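PDB 4O7Z: phosphoribosylaminoimidazole-succinocarboxamide synthase from Pyrococcus horikoshii, which catalyses the ATP-dependent joining of L-aspartate to the carboxylate of carboxyaminoimidazole ribonucleotide, yielding SAICAR in de novo purine biosynthesis. Local coordinates for residues Tyr86-Val91 with Asp144-Ile149. Sequence-based numbering, arbitrary orientation.
Sequences YPLEVV and DEIKKI. With 5GP (guanosine-5'-monophosphate), chain B.
Tyr86 meets Ile149 where one face of the inner strand 84-93 packs against helix 143-165, a helix-on-sheet contact of the SAICAR synthetase fold; the axes of 88-91 and 144-149 pass 11.5 Å apart at -44°. From its CB, Tyr86 sends CG out anti to the carbonyl carbon (chi1 -70°), which aims the ring at the helix. CD2 and CE2 then run under Ile149 CD1, which sits over one ring face 3.9 Å from the centroid, a CH-pi contact offset toward the rim. CE1 passes the Glu145 carboxylate, and OH donates a 2.7 Å hydrogen bond to Glu145 OE2, met on the anti side, with ring and carboxylate planes 62° apart. The same oxygen forms a salt bridge with Lys180, while Ser142 OG bonds OE1, so both carboxylate oxygens are gripped. A phenylalanine in place of Tyr86 would probably keep the face contact but leave OE2 to Lys180 without its hydroxyl donor. Farther along the strand, Leu88 CD1 meets the CD1 methyls of both Ile146 and Ile149, each at 4.1 Å. The strand's other face turns to the bound guanosine-5'-monophosphate, where Val91 CG1 lies 3.7 Å from the ligand's C5'. Ile149 reaches three residues with its two branches: CD1 meets the tyrosine ring and Leu88, and CG2 rests 3.7 Å from Val90 CG2.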
loop_
_atom_site.group_PDB
_atom_site.type_symbol
_atom_site.label_atom_id
_atom_site.label_comp_id
_atom_site.label_asym_id
_atom_site.label_seq_id
_atom_site.Cartn_x
_atom_site.Cartn_y
_atom_site.Cartn_z
ATOM N N TYR A 86 11.013 -12.436 -8.425
ATOM C CA TYR A 86 10.549 -11.617 -7.293
ATOM C C TYR A 86 9.107 -12.010 -6.979
ATOM O O TYR A 86 8.333 -12.276 -7.904
ATOM C CB TYR A 86 10.580 -10.139 -7.656
ATOM C CG TYR A 86 11.959 -9.566 -7.802
ATOM C CD1 TYR A 86 12.754 -9.331 -6.680
ATOM C CD2 TYR A 86 12.470 -9.237 -9.059
ATOM C CE1 TYR A 86 14.029 -8.788 -6.801
ATOM C CE2 TYR A 86 13.746 -8.692 -9.194
ATOM C CZ TYR A 86 14.514 -8.455 -8.057
ATOM O OH TYR A 86 15.781 -7.911 -8.169
ATOM N N PRO A 87 8.735 -12.059 -5.683
ATOM C CA PRO A 87 7.339 -12.390 -5.389
ATOM C C PRO A 87 6.489 -11.124 -5.403
ATOM O O PRO A 87 5.902 -10.757 -4.378
ATOM C CB PRO A 87 7.416 -13.006 -3.980
ATOM C CG PRO A 87 8.612 -12.362 -3.356
ATOM C CD PRO A 87 9.543 -11.904 -4.456
ATOM N N LEU A 88 6.456 -10.452 -6.553
ATOM C CA LEU A 88 5.701 -9.215 -6.733
ATOM C C LEU A 88 4.825 -9.271 -7.960
ATOM O O LEU A 88 5.107 -9.996 -8.917
ATOM C CB LEU A 88 6.636 -8.021 -6.923
ATOM C CG LEU A 88 7.637 -7.674 -5.814
ATOM C CD1 LEU A 88 8.679 -6.720 -6.392
ATOM C CD2 LEU A 88 6.907 -7.074 -4.620
ATOM N N GLU A 89 3.750 -8.501 -7.913
ATOM C CA GLU A 89 3.031 -8.123 -9.107
ATOM C C GLU A 89 3.107 -6.625 -9.093
ATOM O O GLU A 89 2.833 -5.993 -8.059
ATOM C CB GLU A 89 1.588 -8.591 -9.036
ATOM C CG GLU A 89 1.458 -10.103 -9.015
ATOM C CD GLU A 89 0.047 -10.534 -8.689
ATOM O OE1 GLU A 89 -0.333 -11.640 -9.100
ATOM O OE2 GLU A 89 -0.679 -9.759 -8.015
ATOM N N VAL A 90 3.534 -6.059 -10.220
ATOM C CA VAL A 90 3.782 -4.626 -10.327
ATOM C C VAL A 90 2.727 -4.040 -11.236
ATOM O O VAL A 90 2.664 -4.379 -12.415
ATOM C CB VAL A 90 5.185 -4.332 -10.880
ATOM C CG1 VAL A 90 5.445 -2.825 -10.932
ATOM C CG2 VAL A 90 6.246 -5.021 -10.018
ATOM N N VAL A 91 1.900 -3.153 -10.687
ATOM C CA VAL A 91 0.769 -2.637 -11.434
ATOM C C VAL A 91 1.007 -1.170 -11.828
ATOM O O VAL A 91 1.302 -0.332 -10.984
ATOM C CB VAL A 91 -0.572 -2.843 -10.659
ATOM C CG1 VAL A 91 -1.724 -2.186 -11.400
ATOM C CG2 VAL A 91 -0.873 -4.340 -10.487
ATOM N N ASP A 144 17.015 -0.055 -3.867
ATOM C CA ASP A 144 17.611 0.065 -5.209
ATOM C C ASP A 144 16.962 -0.866 -6.253
ATOM O O ASP A 144 16.656 -0.438 -7.372
ATOM C CB ASP A 144 19.132 -0.153 -5.128
ATOM C CG ASP A 144 19.723 -0.692 -6.421
ATOM O OD1 ASP A 144 19.897 0.103 -7.377
ATOM O OD2 ASP A 144 20.035 -1.916 -6.472
ATOM N N GLU A 145 16.747 -2.128 -5.888
ATOM C CA GLU A 145 15.990 -3.059 -6.725
ATOM C C GLU A 145 14.572 -2.557 -7.043
ATOM O O GLU A 145 14.165 -2.537 -8.216
ATOM C CB GLU A 145 15.913 -4.443 -6.075
ATOM C CG GLU A 145 17.150 -5.289 -6.295
ATOM C CD GLU A 145 17.196 -6.440 -5.326
ATOM O OE1 GLU A 145 17.384 -6.187 -4.124
ATOM O OE2 GLU A 145 17.032 -7.597 -5.760
ATOM N N ILE A 146 13.834 -2.155 -6.009
ATOM C CA ILE A 146 12.489 -1.584 -6.190
ATOM C C ILE A 146 12.507 -0.402 -7.169
ATOM O O ILE A 146 11.714 -0.372 -8.111
ATOM C CB ILE A 146 11.826 -1.205 -4.834
ATOM C CG1 ILE A 146 11.271 -2.453 -4.119
ATOM C CG2 ILE A 146 10.723 -0.170 -5.020
ATOM C CD1 ILE A 146 10.176 -3.183 -4.891
ATOM N N LYS A 147 13.426 0.540 -6.965
ATOM C CA LYS A 147 13.585 1.678 -7.869
ATOM C C LYS A 147 13.829 1.299 -9.332
ATOM O O LYS A 147 13.187 1.866 -10.228
ATOM C CB LYS A 147 14.687 2.634 -7.387
ATOM C CG LYS A 147 14.175 3.627 -6.362
ATOM C CD LYS A 147 15.282 4.380 -5.641
ATOM C CE LYS A 147 14.666 5.137 -4.467
ATOM N NZ LYS A 147 15.686 5.846 -3.644
ATOM N N LYS A 148 14.755 0.366 -9.563
ATOM C CA LYS A 148 14.968 -0.215 -10.896
ATOM C C LYS A 148 13.704 -0.883 -11.423
ATOM O O LYS A 148 13.367 -0.692 -12.579
ATOM C CB LYS A 148 16.107 -1.252 -10.906
ATOM C CG LYS A 148 17.489 -0.700 -11.221
ATOM C CD LYS A 148 18.563 -1.595 -10.598
ATOM C CE LYS A 148 19.977 -1.126 -10.933
ATOM N NZ LYS A 148 20.485 -0.197 -9.875
ATOM N N ILE A 149 13.008 -1.661 -10.585
ATOM C CA ILE A 149 11.747 -2.307 -11.010
ATOM C C ILE A 149 10.677 -1.277 -11.436
ATOM O O ILE A 149 10.083 -1.412 -12.505
ATOM C CB ILE A 149 11.172 -3.275 -9.935
ATOM C CG1 ILE A 149 12.026 -4.555 -9.858
ATOM C CG2 ILE A 149 9.697 -3.572 -10.206
ATOM C CD1 ILE A 149 11.858 -5.386 -8.596
HETATM P P 5GP B . -6.806 -4.400 -10.202
HETATM O O1P 5GP B . -5.936 -4.029 -9.026
HETATM O O2P 5GP B . -7.659 -3.269 -10.722
HETATM O O3P 5GP B . -7.562 -5.689 -10.037
HETATM O "O5'" 5GP B . -5.796 -4.751 -11.398
HETATM C "C5'" 5GP B . -5.015 -3.765 -12.088
HETATM C "C4'" 5GP B . -4.466 -4.300 -13.413
HETATM O "O4'" 5GP B . -3.505 -5.340 -13.216
HETATM C "C3'" 5GP B . -5.551 -4.903 -14.301
HETATM O "O3'" 5GP B . -5.206 -4.653 -15.661
HETATM C "C2'" 5GP B . -5.469 -6.389 -14.076
HETATM O "O2'" 5GP B . -5.893 -7.066 -15.267
HETATM C "C1'" 5GP B . -3.994 -6.591 -13.720
HETATM N N9 5GP B . -3.884 -7.622 -12.657
HETATM C C8 5GP B . -3.664 -7.418 -11.333
HETATM N N7 5GP B . -3.641 -8.594 -10.656
HETATM C C5 5GP B . -3.842 -9.576 -11.557
HETATM C C6 5GP B . -3.934 -11.056 -11.521
HETATM O O6 5GP B . -3.806 -11.665 -10.439
HETATM N N1 5GP B . -4.158 -11.709 -12.673
HETATM C C2 5GP B . -4.299 -11.069 -13.860
HETATM N N2 5GP B . -4.518 -11.806 -14.986
HETATM N N3 5GP B . -4.232 -9.706 -13.969
HETATM C C4 5GP B . -4.003 -8.938 -12.873
#